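PDB 5M45: acetone carboxylase alpha subunit from Xanthobacter autotrophicus Py2, which belongs to the hydantoinase B/oxoprolinase family and forms part of a six-chain assembly, with a manganese (II) ion bound in this chain. Local coordinates for residues V176-A181 and M223-R228; Q446-H451 and N528-T533; V453-C458 and L493-V498. One frame throughout, in Å; residues are numbered along the deposited sequence.

The three contacts lie on one side of the chain's centre and meet around strand 450-454. Contact 2 uses the start of that strand and contact 3 its end, with centres about 13 Å apart. Contact 1 lies about 15 Å, centre to centre, from each of them. Arg228 NH1 pairs with Glu449 OE2 at 2.8 Å, tying contact 1 to contact 2, and His451 NE2 lies 2.8 Å from Ala494 O, joining contact 2 to contact 3. The manganese ion, held by His150, Asp153 and His175, is about 9 Å from the side chain of Thr179 in contact 1 and about 13 Å from that of Ser455 in contact 3.

Contact 1: residues V176-A181 and M223-R228; sequences VIDTGA and MVRTTR
An Asx turn in the loop after strand 165-175 meets the approach to helix 227-255, and the carboxylate of Asp178 joins the two. Its OD2 accepts from Gly180 N within the turn and, through the syn lone pair, from Arg225 N at 3.0 Å, nearly straight at 168°. OD1 turns its own syn lone pair to Thr226 N (2.9 Å) and on its anti side receives the hydroxyl Thr226 OG1 at 2.7 Å. Four donors thus fix the rotation of this buried group. Thr226 is the N-cap residue of the helix, but its hydroxyl serves Asp178 and makes no capping bond. The chain of Arg225, extended from CG to NE, carries the guanidinium past Asp178 so that NH1 (3.0 Å) and NH2 (3.1 Å) both grip Ala181 O, which lies almost in the guanidinium plane. NH1 also forms a longer salt bridge with Asp178 OD2 (3.6 Å), the carboxylate and guanidinium planes standing 69° apart. Gly180 CA points a C-H at Met223 O, 3.4 Å away. Water 1 donates to Asp178 O and Thr226 OG1. Arg393 of the second subunit hydrogen-bonds to Val224 O and Arg225 O, so the subunit interface runs along this segment.

Contact 2: residues Q446-H451 and N528-T533; sequences QYDEIH and NAKDWT
Lys530 starts with CG anti to its carbonyl carbon (chi1 -55°), turns about its CB-CG bond (chi2 93°) and then runs extended, bringing NZ back beside its own segment and up to Asp448. The CG of Asp448 likewise lies anti to the carbonyl carbon (chi1 -61°), swinging the carboxylate toward the lysine. Lys530 NZ and Asp448 OD1 form a salt bridge of 3.1 Å, the ammonium meeting the oxygen almost head-on along its C-O bond. Asp448 is exposed, so this bridge is probably partly screened by solvent. Bridging to its own segment, Lys530 NZ also donates to Asn528 OD1 at 2.9 Å and to Asn528 O at 3.0 Å, each from above the carbonyl plane. With Asn445 O, four oxygens surround its three protons, so at least one bond must be shared or weaker. Asn528 ND2 rests 3.5 Å from Gln446 CB, while Gln446 CA directs a C-H at Asn528 O (3.4 Å). At the other end the rings of His451 and Trp532 approach edge to edge, His451 CD2 to Trp532 CH2 at 4.4 Å; His451 NE2 bonds to Ala494 O. Tyr758 of the second subunit packs on both Asp448 and Lys530. The loops lead into strands 450-454 and 532-535 of one antiparallel sheet, separated by strand 440-442, so no backbone hydrogen bond joins the segments and side chains carry most of the contact.

Contact 3: residues V453-C458 and L493-V498; sequences VNSFEC and LAEPLV
Glu495 reaches from the link between helix 488-494 and strand 497-504 toward strand 450-454, meeting Val453 with its stem and Ser455 with its tip. Its CB lies 3.9 Å from Val453 CG1. CG, set anti to the carbonyl carbon (chi1 -51°), comes closer to the same methyl, at 3.7 Å, the two side chains crossing at about a right angle. Beyond CG the chain is extended and carries the carboxylate past the valine. There OE1 lies 3.9 Å from Ser455 CB, but its polar link to that segment runs through two waters. Water 3 donates to Glu495 OE1 (2.9 Å) and accepts from Asn454 N (3.0 Å); water 4 donates to Glu495 OE1 (2.7 Å) and is hydrogen-bonded to Ser455 OG. OE2 turns elsewhere, to a salt bridge with Arg524 on strand 520-526.

Val453 CG1 serves as the apolar counterpart: besides the glutamate stem it touches Pro496 CD at 4.1 Å and Ala494 O. Pro496 is the centre of an inverse gamma turn, where the chain bends into strand 497-504. Ser455 OG also accepts from Glu457 N (3.1 Å), closing an ST turn. The contact therefore joins strand 450-454, outermost in its sheet within this chain, to the link that leads into strand 497-504 of another sheet, with Trp532 packed on both Val453 and Pro496.

No direct hydrogen bond crosses between the segments. The buried carboxylate is satisfied by Arg524 and the two waters, which is consistent with its being ionised, while the methylenes of the same residue provide the apolar packing.

Contact 1: residues V176-A181 and M223-R228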
ATOM      1  N   VAL A 176       3.230  12.747   9.753  1.00 10.70           N
ATOM      2  CA  VAL A 176       2.116  11.965  10.391  1.00 10.86           C
ATOM      3  C   VAL A 176       2.674  10.797  11.212  1.00 11.06           C
ATOM      4  O   VAL A 176       3.818  10.336  10.978  1.00 11.02           O
ATOM      5  CB  VAL A 176       1.069  11.462   9.376  1.00 10.87           C
ATOM      6  CG1 VAL A 176       0.540  12.632   8.539  1.00 10.79           C
ATOM      7  CG2 VAL A 176       1.633  10.355   8.445  1.00 10.87           C
ATOM      8  N   ILE A 177       1.871  10.292  12.149  1.00 11.31           N
ATOM      9  CA  ILE A 177       2.344   9.282  13.096  1.00 11.61           C
ATOM     10  C   ILE A 177       2.719   7.962  12.389  1.00 11.81           C
ATOM     11  O   ILE A 177       3.782   7.380  12.677  1.00 11.92           O
ATOM     12  CB  ILE A 177       1.343   9.027  14.259  1.00 11.70           C
ATOM     13  CG1 ILE A 177       1.104  10.320  15.044  1.00 11.81           C
ATOM     14  CG2 ILE A 177       1.860   7.887  15.186  1.00 11.79           C
ATOM     15  CD1 ILE A 177      -0.074  10.248  16.012  1.00 12.04           C
ATOM     16  N   ASP A 178       1.866   7.482  11.487  1.00 12.04           N
ATOM     17  CA  ASP A 178       2.154   6.278  10.733  1.00 12.19           C
ATOM     18  C   ASP A 178       1.453   6.260   9.384  1.00 12.29           C
ATOM     19  O   ASP A 178       0.410   6.940   9.204  1.00 12.09           O
ATOM     20  CB  ASP A 178       1.860   4.983  11.520  1.00 12.48           C
ATOM     21  CG  ASP A 178       0.395   4.502  11.406  1.00 12.66           C
ATOM     22  OD1 ASP A 178      -0.507   5.089  12.053  1.00 12.84           O
ATOM     23  OD2 ASP A 178       0.129   3.503  10.692  1.00 12.95           O
ATOM     24  N   THR A 179       2.025   5.458   8.454  1.00 12.36           N
ATOM     25  CA  THR A 179       1.456   5.232   7.149  1.00 12.55           C
ATOM     26  C   THR A 179       1.185   3.751   6.862  1.00 12.51           C
ATOM     27  O   THR A 179       1.080   3.360   5.706  1.00 12.56           O
ATOM     28  CB  THR A 179       2.310   5.867   6.007  1.00 12.71           C
ATOM     29  OG1 THR A 179       3.692   5.566   6.172  1.00 13.12           O
ATOM     30  CG2 THR A 179       2.149   7.384   6.023  1.00 12.90           C
ATOM     31  N   GLY A 180       1.005   2.934   7.892  1.00 12.58           N
ATOM     32  CA  GLY A 180       0.638   1.541   7.665  1.00 12.48           C
ATOM     33  C   GLY A 180       1.764   0.737   7.030  1.00 12.43           C
ATOM     34  O   GLY A 180       1.526  -0.034   6.080  1.00 12.71           O
ATOM     35  N   ALA A 181       2.974   0.908   7.551  1.00 12.23           N
ATOM     36  CA  ALA A 181       4.102   0.004   7.231  1.00 12.18           C
ATOM     37  C   ALA A 181       4.006  -1.233   8.109  1.00 12.20           C
ATOM     38  O   ALA A 181       3.228  -1.267   9.070  1.00 11.95           O
ATOM     39  CB  ALA A 181       5.438   0.719   7.439  1.00 12.10           C
ATOM     40  N   MET A 223      -5.831   2.568   5.400  1.00 12.42           N
ATOM     41  CA  MET A 223      -4.483   2.085   5.141  1.00 12.59           C
ATOM     42  C   MET A 223      -3.452   2.535   6.209  1.00 12.41           C
ATOM     43  O   MET A 223      -2.231   2.327   6.011  1.00 12.31           O
ATOM     44  CB  MET A 223      -4.021   2.537   3.732  1.00 12.89           C
ATOM     45  CG  MET A 223      -4.808   1.951   2.556  1.00 13.30           C
ATOM     46  SD  MET A 223      -5.173   0.196   2.642  1.00 14.15           S
ATOM     47  CE  MET A 223      -3.513  -0.525   2.565  1.00 13.89           C
ATOM     48  N   VAL A 224      -3.928   3.123   7.303  1.00 12.34           N
ATOM     49  CA  VAL A 224      -3.093   3.580   8.428  1.00 12.23           C
ATOM     50  C   VAL A 224      -3.708   3.108   9.765  1.00 12.23           C
ATOM     51  O   VAL A 224      -4.887   2.780   9.847  1.00 12.09           O
ATOM     52  CB  VAL A 224      -2.882   5.133   8.420  1.00 12.16           C
ATOM     53  CG1 VAL A 224      -2.393   5.624   7.052  1.00 12.01           C
ATOM     54  CG2 VAL A 224      -4.126   5.917   8.835  1.00 12.21           C
ATOM     55  N   ARG A 225      -2.860   3.029  10.791  1.00 12.18           N
ATOM     56  CA  ARG A 225      -3.305   2.757  12.154  1.00 12.13           C
ATOM     57  C   ARG A 225      -3.989   3.958  12.820  1.00 12.09           C
ATOM     58  O   ARG A 225      -5.099   3.820  13.408  1.00 12.11           O
ATOM     59  CB  ARG A 225      -2.142   2.236  13.022  1.00 12.15           C
ATOM     60  CG  ARG A 225      -1.549   0.911  12.548  1.00 12.09           C
ATOM     61  CD  ARG A 225      -0.284   0.591  13.326  1.00 12.13           C
ATOM     62  NE  ARG A 225       0.401  -0.638  12.945  1.00 12.13           N
ATOM     63  CZ  ARG A 225       1.208  -0.793  11.893  1.00 12.21           C
ATOM     64  NH1 ARG A 225       1.428   0.183  11.053  1.00 12.03           N
ATOM     65  NH2 ARG A 225       1.819  -1.974  11.683  1.00 12.37           N
ATOM     66  N   THR A 226      -3.338   5.125  12.747  1.00 11.79           N
ATOM     67  CA  THR A 226      -3.745   6.325  13.512  1.00 11.83           C
ATOM     68  C   THR A 226      -4.732   7.222  12.730  1.00 11.88           C
ATOM     69  O   THR A 226      -4.494   8.420  12.493  1.00 11.58           O
ATOM     70  CB  THR A 226      -2.494   7.109  13.998  1.00 11.71           C
ATOM     71  OG1 THR A 226      -1.617   7.387  12.887  1.00 11.57           O
ATOM     72  CG2 THR A 226      -1.757   6.274  15.085  1.00 11.72           C
ATOM     73  N   THR A 227      -5.853   6.621  12.326  1.00 12.31           N
ATOM     74  CA  THR A 227      -6.818   7.259  11.415  1.00 12.74           C
ATOM     75  C   THR A 227      -7.247   8.689  11.803  1.00 13.26           C
ATOM     76  O   THR A 227      -7.216   9.595  10.955  1.00 13.01           O
ATOM     77  CB  THR A 227      -8.055   6.360  11.274  1.00 12.76           C
ATOM     78  OG1 THR A 227      -7.648   5.065  10.783  1.00 12.81           O
ATOM     79  CG2 THR A 227      -9.069   6.991  10.308  1.00 12.76           C
ATOM     80  N   ARG A 228      -7.684   8.889  13.049  1.00 14.25           N
ATOM     81  CA  ARG A 228      -8.193  10.197  13.469  1.00 15.30           C
ATOM     82  C   ARG A 228      -7.065  11.262  13.380  1.00 14.46           C
ATOM     83  O   ARG A 228      -7.299  12.383  12.959  1.00 13.77           O
ATOM     84  CB  ARG A 228      -8.795  10.154  14.904  1.00 17.42           C
ATOM     85  CG  ARG A 228      -9.368  11.494  15.350  1.00 20.05           C
ATOM     86  CD  ARG A 228      -9.888  11.564  16.846  1.00 22.51           C
ATOM     87  NE  ARG A 228      -8.921  11.037  17.849  1.00 24.66           N
ATOM     88  CZ  ARG A 228      -8.860   9.746  18.253  1.00 25.56           C
ATOM     89  NH1 ARG A 228      -9.668   8.804  17.735  1.00 25.26           N
ATOM     90  NH2 ARG A 228      -7.955   9.366  19.181  1.00 26.14           N
TER
HETATM   91  O   HOH W   1      -1.321   8.964  10.581  1.00 13.60           O
HETATM   92  O   HOH W   2      -0.721   0.636   4.489  1.00 10.13           O

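Contact 2: residues Q446-H451 and N528-T533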
ATOM      1  N   GLN A 446      -5.045   3.581  25.466  1.00 14.41           N
ATOM      2  CA  GLN A 446      -5.906   3.849  26.636  1.00 14.87           C
ATOM      3  C   GLN A 446      -7.372   4.172  26.282  1.00 15.58           C
ATOM      4  O   GLN A 446      -8.233   4.177  27.160  1.00 15.93           O
ATOM      5  CB  GLN A 446      -5.318   4.963  27.523  1.00 14.71           C
ATOM      6  CG  GLN A 446      -5.086   6.319  26.879  1.00 14.54           C
ATOM      7  CD  GLN A 446      -3.694   6.535  26.310  1.00 14.27           C
ATOM      8  OE1 GLN A 446      -3.171   5.687  25.569  1.00 14.25           O
ATOM      9  NE2 GLN A 446      -3.080   7.663  26.638  1.00 14.25           N
ATOM     10  N   TYR A 447      -7.640   4.510  25.030  1.00 15.86           N
ATOM     11  CA  TYR A 447      -9.003   4.777  24.545  1.00 16.47           C
ATOM     12  C   TYR A 447      -9.600   3.546  23.851  1.00 16.86           C
ATOM     13  O   TYR A 447     -10.634   3.664  23.199  1.00 16.70           O
ATOM     14  CB  TYR A 447      -8.991   5.993  23.575  1.00 16.57           C
ATOM     15  CG  TYR A 447      -8.169   7.185  24.082  1.00 16.55           C
ATOM     16  CD1 TYR A 447      -8.561   7.909  25.207  1.00 16.75           C
ATOM     17  CD2 TYR A 447      -6.968   7.555  23.446  1.00 16.52           C
ATOM     18  CE1 TYR A 447      -7.821   8.973  25.679  1.00 16.71           C
ATOM     19  CE2 TYR A 447      -6.198   8.626  23.931  1.00 16.52           C
ATOM     20  CZ  TYR A 447      -6.623   9.336  25.046  1.00 16.55           C
ATOM     21  OH  TYR A 447      -5.869  10.400  25.532  1.00 16.55           O
ATOM     22  N   ASP A 448      -8.946   2.384  23.961  1.00 17.34           N
ATOM     23  CA  ASP A 448      -9.405   1.133  23.313  1.00 18.05           C
ATOM     24  C   ASP A 448      -9.579   1.240  21.781  1.00 17.89           C
ATOM     25  O   ASP A 448     -10.538   0.741  21.216  1.00 17.65           O
ATOM     26  CB  ASP A 448     -10.684   0.608  24.000  1.00 19.18           C
ATOM     27  CG  ASP A 448     -10.472   0.286  25.494  1.00 20.16           C
ATOM     28  OD1 ASP A 448      -9.376  -0.101  25.947  1.00 20.58           O
ATOM     29  OD2 ASP A 448     -11.443   0.426  26.252  1.00 22.55           O
ATOM     30  N   GLU A 449      -8.618   1.877  21.134  1.00 17.38           N
ATOM     31  CA  GLU A 449      -8.543   2.010  19.675  1.00 17.87           C
ATOM     32  C   GLU A 449      -7.190   1.508  19.168  1.00 16.24           C
ATOM     33  O   GLU A 449      -6.198   1.514  19.883  1.00 15.22           O
ATOM     34  CB  GLU A 449      -8.685   3.470  19.251  1.00 19.53           C
ATOM     35  CG  GLU A 449     -10.083   4.006  19.519  1.00 22.06           C
ATOM     36  CD  GLU A 449     -10.375   5.367  18.856  1.00 24.44           C
ATOM     37  OE1 GLU A 449     -11.619   5.638  18.635  1.00 27.02           O
ATOM     38  OE2 GLU A 449      -9.399   6.116  18.581  1.00 25.21           O
ATOM     39  N   ILE A 450      -7.169   1.099  17.912  1.00 15.34           N
ATOM     40  CA  ILE A 450      -5.962   0.761  17.211  1.00 14.53           C
ATOM     41  C   ILE A 450      -5.084   2.010  17.155  1.00 13.89           C
ATOM     42  O   ILE A 450      -5.581   3.119  16.865  1.00 14.16           O
ATOM     43  CB  ILE A 450      -6.276   0.208  15.797  1.00 14.42           C
ATOM     44  CG1 ILE A 450      -6.978  -1.167  15.918  1.00 14.69           C
ATOM     45  CG2 ILE A 450      -5.021   0.132  14.934  1.00 14.13           C
ATOM     46  CD1 ILE A 450      -7.507  -1.723  14.611  1.00 14.69           C
ATOM     47  N   HIS A 451      -3.789   1.825  17.400  1.00 13.15           N
ATOM     48  CA  HIS A 451      -2.860   2.950  17.574  1.00 12.74           C
ATOM     49  C   HIS A 451      -1.399   2.606  17.269  1.00 12.33           C
ATOM     50  O   HIS A 451      -1.004   1.421  17.225  1.00 11.97           O
ATOM     51  CB  HIS A 451      -3.002   3.445  19.044  1.00 12.74           C
ATOM     52  CG  HIS A 451      -2.395   4.784  19.326  1.00 12.63           C
ATOM     53  ND1 HIS A 451      -2.781   5.942  18.675  1.00 12.65           N
ATOM     54  CD2 HIS A 451      -1.500   5.163  20.260  1.00 12.61           C
ATOM     55  CE1 HIS A 451      -2.127   6.975  19.184  1.00 12.68           C
ATOM     56  NE2 HIS A 451      -1.334   6.523  20.143  1.00 12.63           N
ATOM     57  N   ASN A 528      -2.075   1.032  30.763  1.00 13.78           N
ATOM     58  CA  ASN A 528      -3.366   1.086  30.062  1.00 13.86           C
ATOM     59  C   ASN A 528      -3.242   0.741  28.545  1.00 13.64           C
ATOM     60  O   ASN A 528      -4.035   1.234  27.718  1.00 13.79           O
ATOM     61  CB  ASN A 528      -4.050   2.439  30.317  1.00 13.88           C
ATOM     62  CG  ASN A 528      -5.577   2.355  30.357  1.00 14.20           C
ATOM     63  OD1 ASN A 528      -6.169   1.320  30.150  1.00 14.31           O
ATOM     64  ND2 ASN A 528      -6.221   3.495  30.620  1.00 14.30           N
ATOM     65  N   ALA A 529      -2.251  -0.067  28.196  1.00 13.49           N
ATOM     66  CA  ALA A 529      -2.088  -0.629  26.836  1.00 13.42           C
ATOM     67  C   ALA A 529      -2.611  -2.076  26.789  1.00 13.73           C
ATOM     68  O   ALA A 529      -2.568  -2.798  27.807  1.00 14.16           O
ATOM     69  CB  ALA A 529      -0.605  -0.623  26.429  1.00 13.28           C
ATOM     70  N   LYS A 530      -3.056  -2.517  25.607  1.00 13.80           N
ATOM     71  CA  LYS A 530      -3.467  -3.899  25.380  1.00 14.11           C
ATOM     72  C   LYS A 530      -2.923  -4.405  24.048  1.00 13.85           C
ATOM     73  O   LYS A 530      -2.836  -3.646  23.063  1.00 13.56           O
ATOM     74  CB  LYS A 530      -5.005  -4.034  25.372  1.00 14.56           C
ATOM     75  CG  LYS A 530      -5.677  -3.483  26.638  1.00 14.92           C
ATOM     76  CD  LYS A 530      -6.093  -2.018  26.414  1.00 15.07           C
ATOM     77  CE  LYS A 530      -6.402  -1.342  27.763  1.00 15.37           C
ATOM     78  NZ  LYS A 530      -6.772   0.066  27.605  1.00 15.40           N
ATOM     79  N   ASP A 531      -2.525  -5.677  24.020  1.00 13.83           N
ATOM     80  CA  ASP A 531      -1.992  -6.303  22.812  1.00 13.83           C
ATOM     81  C   ASP A 531      -0.905  -5.405  22.171  1.00 13.42           C
ATOM     82  O   ASP A 531      -0.943  -5.078  20.980  1.00 13.32           O
ATOM     83  CB  ASP A 531      -3.142  -6.597  21.829  1.00 13.91           C
ATOM     84  CG  ASP A 531      -4.136  -7.646  22.362  1.00 14.42           C
ATOM     85  OD1 ASP A 531      -3.887  -8.296  23.380  1.00 14.53           O
ATOM     86  OD2 ASP A 531      -5.197  -7.865  21.713  1.00 14.68           O
ATOM     87  N   TRP A 532       0.054  -5.017  23.006  1.00 13.29           N
ATOM     88  CA  TRP A 532       0.995  -3.951  22.738  1.00 13.01           C
ATOM     89  C   TRP A 532       2.399  -4.503  22.319  1.00 12.96           C
ATOM     90  O   TRP A 532       2.827  -5.577  22.807  1.00 13.20           O
ATOM     91  CB  TRP A 532       1.097  -3.046  23.993  1.00 12.87           C
ATOM     92  CG  TRP A 532       1.794  -1.721  23.747  1.00 12.63           C
ATOM     93  CD1 TRP A 532       3.011  -1.332  24.203  1.00 12.47           C
ATOM     94  CD2 TRP A 532       1.285  -0.627  22.972  1.00 12.46           C
ATOM     95  NE1 TRP A 532       3.297  -0.084  23.759  1.00 12.27           N
ATOM     96  CE2 TRP A 532       2.249   0.380  23.001  1.00 12.29           C
ATOM     97  CE3 TRP A 532       0.089  -0.400  22.288  1.00 12.53           C
ATOM     98  CZ2 TRP A 532       2.082   1.590  22.337  1.00 12.21           C
ATOM     99  CZ3 TRP A 532      -0.085   0.805  21.626  1.00 12.44           C
ATOM    100  CH2 TRP A 532       0.917   1.793  21.667  1.00 12.20           C
ATOM    101  N   THR A 533       3.069  -3.771  21.418  1.00 12.71           N
ATOM    102  CA  THR A 533       4.480  -4.046  21.010  1.00 12.75           C
ATOM    103  C   THR A 533       5.301  -2.746  20.980  1.00 12.52           C
ATOM    104  O   THR A 533       4.730  -1.662  20.847  1.00 12.34           O
ATOM    105  CB  THR A 533       4.603  -4.678  19.609  1.00 12.79           C
ATOM    106  OG1 THR A 533       4.037  -3.794  18.631  1.00 12.85           O
ATOM    107  CG2 THR A 533       3.915  -6.036  19.577  1.00 13.05           C
TER

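Contact 3: residues V453-C458 and L493-V498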
ATOM      1  N   VAL A 453       2.652   4.692  18.165  1.00 12.08           N
ATOM      2  CA  VAL A 453       3.394   5.801  18.780  1.00 12.02           C
ATOM      3  C   VAL A 453       4.735   6.046  18.045  1.00 11.91           C
ATOM      4  O   VAL A 453       5.292   5.128  17.397  1.00 11.82           O
ATOM      5  CB  VAL A 453       3.628   5.608  20.296  1.00 12.06           C
ATOM      6  CG1 VAL A 453       2.299   5.440  21.008  1.00 12.27           C
ATOM      7  CG2 VAL A 453       4.507   4.400  20.633  1.00 12.09           C
ATOM      8  N   ASN A 454       5.202   7.289  18.139  1.00 11.77           N
ATOM      9  CA  ASN A 454       6.471   7.699  17.560  1.00 11.85           C
ATOM     10  C   ASN A 454       6.921   8.982  18.263  1.00 11.92           C
ATOM     11  O   ASN A 454       6.556  10.078  17.842  1.00 11.86           O
ATOM     12  CB  ASN A 454       6.361   7.917  16.050  1.00 11.80           C
ATOM     13  CG  ASN A 454       7.734   8.070  15.382  1.00 11.81           C
ATOM     14  OD1 ASN A 454       8.260   7.131  14.810  1.00 11.74           O
ATOM     15  ND2 ASN A 454       8.309   9.276  15.449  1.00 11.94           N
ATOM     16  N   SER A 455       7.697   8.840  19.341  1.00 12.06           N
ATOM     17  CA  SER A 455       8.058   9.983  20.164  1.00 12.24           C
ATOM     18  C   SER A 455       9.022  10.924  19.444  1.00 12.24           C
ATOM     19  O   SER A 455      10.072  10.464  18.883  1.00 12.20           O
ATOM     20  CB  SER A 455       8.737   9.543  21.473  1.00 12.47           C
ATOM     21  OG  SER A 455       9.133  10.679  22.206  1.00 12.48           O
ATOM     22  N   PHE A 456       8.712  12.225  19.513  1.00 12.25           N
ATOM     23  CA  PHE A 456       9.608  13.289  19.013  1.00 12.41           C
ATOM     24  C   PHE A 456      10.458  13.944  20.142  1.00 12.81           C
ATOM     25  O   PHE A 456      10.928  15.079  20.000  1.00 12.84           O
ATOM     26  CB  PHE A 456       8.830  14.323  18.158  1.00 12.29           C
ATOM     27  CG  PHE A 456       8.858  14.021  16.668  1.00 12.24           C
ATOM     28  CD1 PHE A 456       8.131  12.966  16.142  1.00 12.21           C
ATOM     29  CD2 PHE A 456       9.599  14.819  15.782  1.00 12.00           C
ATOM     30  CE1 PHE A 456       8.161  12.683  14.788  1.00 12.09           C
ATOM     31  CE2 PHE A 456       9.642  14.533  14.454  1.00 11.93           C
ATOM     32  CZ  PHE A 456       8.911  13.480  13.933  1.00 12.03           C
ATOM     33  N   GLU A 457      10.753  13.182  21.199  1.00 13.09           N
ATOM     34  CA  GLU A 457      11.760  13.594  22.185  1.00 13.34           C
ATOM     35  C   GLU A 457      13.115  13.806  21.479  1.00 13.35           C
ATOM     36  O   GLU A 457      13.846  14.674  21.915  1.00 13.59           O
ATOM     37  CB  GLU A 457      11.892  12.588  23.362  1.00 13.43           C
ATOM     38  CG  GLU A 457      10.769  12.747  24.386  1.00 13.68           C
ATOM     39  CD  GLU A 457      10.951  11.957  25.674  1.00 13.87           C
ATOM     40  OE1 GLU A 457      11.560  10.857  25.692  1.00 13.73           O
ATOM     41  OE2 GLU A 457      10.453  12.480  26.712  1.00 14.45           O
ATOM     42  N   CYS A 458      13.409  13.079  20.379  1.00 13.22           N
ATOM     43  CA  CYS A 458      14.672  13.250  19.662  1.00 13.37           C
ATOM     44  C   CYS A 458      14.637  14.374  18.595  1.00 13.22           C
ATOM     45  O   CYS A 458      15.484  14.405  17.671  1.00 13.23           O
ATOM     46  CB  CYS A 458      15.211  11.930  19.085  1.00 13.71           C
ATOM     47  SG  CYS A 458      14.000  11.028  18.066  1.00 14.11           S
ATOM     48  N   LEU A 493      -1.191  11.807  26.808  1.00 14.24           N
ATOM     49  CA  LEU A 493      -2.475  11.753  26.111  1.00 14.76           C
ATOM     50  C   LEU A 493      -2.424  10.991  24.783  1.00 14.91           C
ATOM     51  O   LEU A 493      -3.471  10.574  24.259  1.00 15.44           O
ATOM     52  CB  LEU A 493      -2.993  13.156  25.777  1.00 15.03           C
ATOM     53  CG  LEU A 493      -3.199  14.199  26.870  1.00 15.53           C
ATOM     54  CD1 LEU A 493      -3.768  15.461  26.209  1.00 15.68           C
ATOM     55  CD2 LEU A 493      -4.128  13.717  27.990  1.00 15.83           C
ATOM     56  N   ALA A 494      -1.224  10.873  24.210  1.00 14.84           N
ATOM     57  CA  ALA A 494      -1.026  10.257  22.897  1.00 14.58           C
ATOM     58  C   ALA A 494      -0.300   8.902  22.918  1.00 14.32           C
ATOM     59  O   ALA A 494      -0.040   8.355  21.818  1.00 14.19           O
ATOM     60  CB  ALA A 494      -0.261  11.238  22.006  1.00 14.56           C
ATOM     61  N   GLU A 495       0.018   8.362  24.099  1.00 13.98           N
ATOM     62  CA  GLU A 495       0.759   7.076  24.241  1.00 13.80           C
ATOM     63  C   GLU A 495       0.249   6.357  25.494  1.00 13.73           C
ATOM     64  O   GLU A 495       0.090   7.020  26.515  1.00 13.77           O
ATOM     65  CB  GLU A 495       2.284   7.322  24.421  1.00 13.68           C
ATOM     66  CG  GLU A 495       2.959   8.243  23.399  1.00 13.78           C
ATOM     67  CD  GLU A 495       4.369   8.724  23.781  1.00 13.90           C
ATOM     68  OE1 GLU A 495       5.139   9.181  22.890  1.00 13.93           O
ATOM     69  OE2 GLU A 495       4.722   8.688  24.996  1.00 14.34           O
ATOM     70  N   PRO A 496       0.063   5.018  25.460  1.00 13.57           N
ATOM     71  CA  PRO A 496      -0.319   4.249  26.663  1.00 13.65           C
ATOM     72  C   PRO A 496       0.921   3.890  27.493  1.00 13.60           C
ATOM     73  O   PRO A 496       1.257   2.715  27.669  1.00 13.52           O
ATOM     74  CB  PRO A 496      -1.011   3.018  26.071  1.00 13.79           C
ATOM     75  CG  PRO A 496      -0.235   2.769  24.820  1.00 13.52           C
ATOM     76  CD  PRO A 496       0.099   4.146  24.270  1.00 13.44           C
ATOM     77  N   LEU A 497       1.572   4.945  28.002  1.00 13.51           N
ATOM     78  CA  LEU A 497       2.850   4.892  28.709  1.00 13.55           C
ATOM     79  C   LEU A 497       2.827   6.003  29.776  1.00 13.61           C
ATOM     80  O   LEU A 497       2.214   7.054  29.552  1.00 13.71           O
ATOM     81  CB  LEU A 497       4.047   5.185  27.749  1.00 13.34           C
ATOM     82  CG  LEU A 497       4.192   4.328  26.474  1.00 13.26           C
ATOM     83  CD1 LEU A 497       5.271   4.927  25.570  1.00 13.12           C
ATOM     84  CD2 LEU A 497       4.543   2.903  26.814  1.00 13.32           C
ATOM     85  N   VAL A 498       3.518   5.787  30.902  1.00 13.57           N
ATOM     86  CA  VAL A 498       3.739   6.836  31.896  1.00 13.59           C
ATOM     87  C   VAL A 498       5.213   7.055  32.196  1.00 13.42           C
ATOM     88  O   VAL A 498       6.008   6.127  32.196  1.00 13.10           O
ATOM     89  CB  VAL A 498       2.986   6.585  33.232  1.00 13.81           C
ATOM     90  CG1 VAL A 498       1.473   6.622  32.997  1.00 13.95           C
ATOM     91  CG2 VAL A 498       3.379   5.273  33.874  1.00 13.91           C
TER
HETATM   92  O   HOH W   3       4.108   9.236  20.192  1.00 16.41           O
HETATM   93  O   HOH W   4       7.052  10.772  23.918  1.00 12.13           O